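Local coordinates for protein AGR_L_2016p (Agrobacterium tumefaciens, PDB 2GVH) that probably hydrolyses the thioester bond of acyl-coenzyme A molecules, releasing coenzyme A and the free acid, with two hotdog-type thioesterase modules in one chain, at residues H43-F47 with G48-L52; G175-F178 with G179-I183. All blocks are in the same frame, centred on the assembly; numbering follows the deposited sequence.

Contact 1. Residues H43-F47 with G48-L52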
loop_
_atom_site.group_PDB
_atom_site.type_symbol
_atom_site.label_atom_id
_atom_site.label_comp_id
_atom_site.label_asym_id
_atom_site.label_seq_id
_atom_site.Cartn_x
_atom_site.Cartn_y
_atom_site.Cartn_z
ATOM N N HIS B 43 5.750 -12.638 -5.466
ATOM C CA HIS B 43 5.880 -14.083 -5.391
ATOM C C HIS B 43 6.397 -14.458 -4.008
ATOM O O HIS B 43 5.756 -15.224 -3.288
ATOM C CB HIS B 43 6.817 -14.601 -6.486
ATOM C CG HIS B 43 6.734 -16.083 -6.687
ATOM N ND1 HIS B 43 7.362 -16.985 -5.851
ATOM C CD2 HIS B 43 6.092 -16.822 -7.621
ATOM C CE1 HIS B 43 7.116 -18.214 -6.262
ATOM N NE2 HIS B 43 6.346 -18.142 -7.334
ATOM N N GLY B 44 7.523 -13.851 -3.641
ATOM C CA GLY B 44 8.234 -14.161 -2.404
ATOM C C GLY B 44 7.461 -13.852 -1.137
ATOM O O GLY B 44 7.745 -14.424 -0.088
ATOM N N THR B 45 6.494 -12.934 -1.233
ATOM C CA THR B 45 5.688 -12.549 -0.085
ATOM C C THR B 45 4.365 -13.279 -0.059
ATOM O O THR B 45 3.878 -13.647 1.007
ATOM C CB THR B 45 5.398 -11.032 -0.038
ATOM O OG1 THR B 45 4.838 -10.595 -1.287
ATOM C CG2 THR B 45 6.656 -10.254 0.296
ATOM N N LEU B 46 3.786 -13.483 -1.235
ATOM C CA LEU B 46 2.513 -14.170 -1.326
ATOM C C LEU B 46 2.652 -15.660 -1.036
ATOM O O LEU B 46 1.816 -16.238 -0.362
ATOM C CB LEU B 46 1.878 -13.938 -2.686
ATOM C CG LEU B 46 0.414 -14.348 -2.697
ATOM C CD1 LEU B 46 -0.442 -13.244 -3.208
ATOM C CD2 LEU B 46 0.276 -15.570 -3.544
ATOM N N PHE B 47 3.695 -16.295 -1.553
ATOM C CA PHE B 47 4.000 -17.654 -1.137
ATOM C C PHE B 47 4.939 -17.510 0.045
ATOM O O PHE B 47 6.156 -17.776 -0.017
ATOM C CB PHE B 47 4.596 -18.433 -2.292
ATOM C CG PHE B 47 3.687 -18.523 -3.477
ATOM C CD1 PHE B 47 2.580 -19.349 -3.447
ATOM C CD2 PHE B 47 3.941 -17.775 -4.628
ATOM C CE1 PHE B 47 1.736 -19.439 -4.525
ATOM C CE2 PHE B 47 3.116 -17.868 -5.726
ATOM C CZ PHE B 47 1.998 -18.704 -5.667
ATOM N N GLY B 48 4.341 -17.035 1.126
ATOM C CA GLY B 48 5.059 -16.507 2.283
ATOM C C GLY B 48 3.989 -15.858 3.127
ATOM O O GLY B 48 2.798 -16.253 3.069
ATOM N N GLY B 49 4.402 -14.840 3.874
ATOM C CA GLY B 49 3.572 -14.244 4.918
ATOM C C GLY B 49 2.318 -13.580 4.390
ATOM O O GLY B 49 1.253 -13.652 5.013
ATOM N N THR B 50 2.432 -12.943 3.234
ATOM C CA THR B 50 1.298 -12.274 2.685
ATOM C C THR B 50 0.243 -13.292 2.340
ATOM O O THR B 50 -0.973 -13.060 2.605
ATOM C CB THR B 50 1.667 -11.424 1.482
ATOM O OG1 THR B 50 2.646 -10.461 1.892
ATOM C CG2 THR B 50 0.468 -10.668 0.968
ATOM N N GLY B 51 0.683 -14.416 1.776
ATOM C CA GLY B 51 -0.229 -15.527 1.513
ATOM C C GLY B 51 -1.025 -15.802 2.777
ATOM O O GLY B 51 -2.266 -15.965 2.738
ATOM N N LEU B 52 -0.317 -15.811 3.903
ATOM C CA LEU B 52 -0.968 -16.063 5.179
ATOM C C LEU B 52 -2.000 -15.003 5.481
ATOM O O LEU B 52 -3.147 -15.327 5.760
ATOM C CB LEU B 52 0.045 -16.150 6.308
ATOM C CG LEU B 52 0.564 -17.568 6.425
ATOM C CD1 LEU B 52 1.689 -17.656 7.419
ATOM C CD2 LEU B 52 -0.563 -18.487 6.810
#

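Contact 2. Residues G175-F178 with G179-I183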
loop_
_atom_site.group_PDB
_atom_site.type_symbol
_atom_site.label_atom_id
_atom_site.label_comp_id
_atom_site.label_asym_id
_atom_site.label_seq_id
_atom_site.Cartn_x
_atom_site.Cartn_y
_atom_site.Cartn_z
ATOM N N GLY B 175 -14.853 9.286 3.529
ATOM C CA GLY B 175 -15.070 7.835 3.752
ATOM C C GLY B 175 -15.603 7.059 2.542
ATOM O O GLY B 175 -16.202 5.988 2.688
ATOM N N ARG B 176 -15.378 7.589 1.340
ATOM C CA ARG B 176 -15.992 7.027 0.147
ATOM C C ARG B 176 -14.896 6.479 -0.716
ATOM O O ARG B 176 -13.873 7.158 -0.924
ATOM C CB ARG B 176 -16.735 8.110 -0.645
ATOM C CG ARG B 176 -17.985 8.607 0.011
ATOM C CD ARG B 176 -18.857 9.409 -0.967
ATOM N NE ARG B 176 -19.873 10.209 -0.281
ATOM C CZ ARG B 176 -19.769 11.518 -0.055
ATOM N NH1 ARG B 176 -18.691 12.196 -0.480
ATOM N NH2 ARG B 176 -20.751 12.158 0.577
HETATM N N MSE B 177 -15.085 5.265 -1.224
HETATM C CA MSE B 177 -14.089 4.681 -2.111
HETATM C C MSE B 177 -14.002 5.538 -3.379
HETATM O O MSE B 177 -15.051 5.956 -3.903
HETATM C CB MSE B 177 -14.503 3.278 -2.486
HETATM C CG MSE B 177 -13.507 2.528 -3.305
HETATM SE SE MSE B 177 -14.162 0.735 -3.643
HETATM C CE MSE B 177 -12.380 -0.090 -3.998
ATOM N N PHE B 178 -12.791 5.848 -3.840
ATOM C CA PHE B 178 -12.630 6.496 -5.127
ATOM C C PHE B 178 -13.175 5.557 -6.165
ATOM O O PHE B 178 -12.892 4.348 -6.117
ATOM C CB PHE B 178 -11.149 6.747 -5.460
ATOM C CG PHE B 178 -10.489 7.705 -4.528
ATOM C CD1 PHE B 178 -10.746 9.079 -4.625
ATOM C CD2 PHE B 178 -9.618 7.257 -3.540
ATOM C CE1 PHE B 178 -10.151 9.975 -3.723
ATOM C CE2 PHE B 178 -9.026 8.150 -2.638
ATOM C CZ PHE B 178 -9.282 9.514 -2.734
ATOM N N GLY B 179 -13.914 6.103 -7.124
ATOM C CA GLY B 179 -14.553 5.284 -8.153
ATOM C C GLY B 179 -13.444 4.687 -9.003
ATOM O O GLY B 179 -13.594 3.579 -9.576
ATOM N N GLY B 180 -12.324 5.400 -9.119
ATOM C CA GLY B 180 -11.246 4.835 -9.874
ATOM C C GLY B 180 -10.771 3.556 -9.226
ATOM O O GLY B 180 -10.244 2.643 -9.878
ATOM N N GLU B 181 -10.977 3.457 -7.928
ATOM C CA GLU B 181 -10.428 2.323 -7.240
ATOM C C GLU B 181 -11.428 1.168 -7.330
ATOM O O GLU B 181 -11.064 0.026 -7.350
ATOM C CB GLU B 181 -10.032 2.731 -5.826
ATOM C CG GLU B 181 -8.946 1.897 -5.288
ATOM C CD GLU B 181 -7.626 2.530 -5.497
ATOM O OE1 GLU B 181 -7.582 3.764 -5.491
ATOM O OE2 GLU B 181 -6.632 1.810 -5.683
ATOM N N ALA B 182 -12.694 1.503 -7.458
ATOM C CA ALA B 182 -13.708 0.533 -7.756
ATOM C C ALA B 182 -13.563 0.028 -9.169
ATOM O O ALA B 182 -13.838 -1.154 -9.459
ATOM C CB ALA B 182 -15.056 1.136 -7.554
ATOM N N ILE B 183 -13.135 0.917 -10.075
ATOM C CA ILE B 183 -13.003 0.535 -11.460
ATOM C C ILE B 183 -11.881 -0.484 -11.530
ATOM O O ILE B 183 -12.009 -1.507 -12.206
ATOM C CB ILE B 183 -12.723 1.748 -12.350
ATOM C CG1 ILE B 183 -14.018 2.485 -12.691
ATOM C CG2 ILE B 183 -12.044 1.367 -13.713
ATOM C CD1 ILE B 183 -13.742 3.910 -13.159
#

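Contact 1. Residues H43-F47 with G48-L52
The carbonyl oxygen of Thr45 takes the N-H of Thr50, with Thr45 O and Thr50 N 2.7 Å apart, and a weak second bond from Gly51 N at 3.4 Å. The first is short but bent (132° at the hydrogen), and its donor lies 33° off the carbonyl plane; the second is longer and straighter. Together they tie the end of the short helix 40-46 to the first turn of helix 49-67, the long helix that packs against the antiparallel sheet of this hotdog module. Phe47, the first residue to leave helical geometry, is the centre of an inverse gamma turn. Gly48, the N-cap of helix 49-67, has an extended backbone. The Thr45 and Thr50 side chains run side by side in the same direction. With its OG1 anti to the carbonyl carbon (chi1 -59°), Thr50 presents that oxygen to Thr45 CB, 3.4 Å away; the hydroxyl of Thr45 instead bonds to Asn41 O and His42 O. The Phe47 ring turns back toward helix 40-46, with CD2 3.5 Å above the plane of the His43 ring, over its centre.

Contact 2. Residues G175-F178 with G179-I183
Across the start of helix 179-198 the backbone changes from extended at the N-cap residue Phe178 to helical at Gly179, and Phe178 O receives two N-H groups of the first turn. This is the N-terminal start of the long helix of the second hotdog module, consistent with the thioesterase family. Ala182 N reaches Phe178 O in the carbonyl plane at 3.2 Å, whereas Glu181 N, at 2.8 Å from Phe178 O, sits 61° out of that plane and away from a lone pair. Met177 (modelled as selenomethionine, atom SE) runs beside this turn: CG anti to the backbone N (chi1 -175°) and an extended chain beyond it bring SE to 4.0 Å from Ala182 CB. The terminal CE goes on to the backbone of Glu181, lying 3.6 Å from Glu181 O. The CB atoms of Phe178 and Glu181 are 4.2 Å apart, but the Phe178 ring extends from the turn to Phe60 of the third subunit, which it meets edge-to-face. Glu181 bends at chi2 (95°), and OE1 approaches the Phe178 ring obliquely. Polar backbone bonding at Phe178 O and apolar packing by the Met177 side chain thus hold the same loop-to-helix junction.

Overall arrangement
Contact 1 precedes contact 2 along the chain, and their centres lie 26 Å apart, with nearest atoms about 16 Å apart, so they do not meet directly. Each falls in a different Thioesterase superfamily range. Both five-stranded antiparallel sheets have strand order 1-3-4-5-2, and both contacts open the long helix of their module, 49-67 or 179-198, so they probably occupy equivalent places in the two hotdog modules. The approach differs: a short helix, 40-46, leads into contact 1, a loop into contact 2. Both reach other subunits: Leu52 packs on Ile183 of the second subunit, and Ile183 on Leu52 of the third. These helix starts therefore take part in the assembly's subunit interfaces.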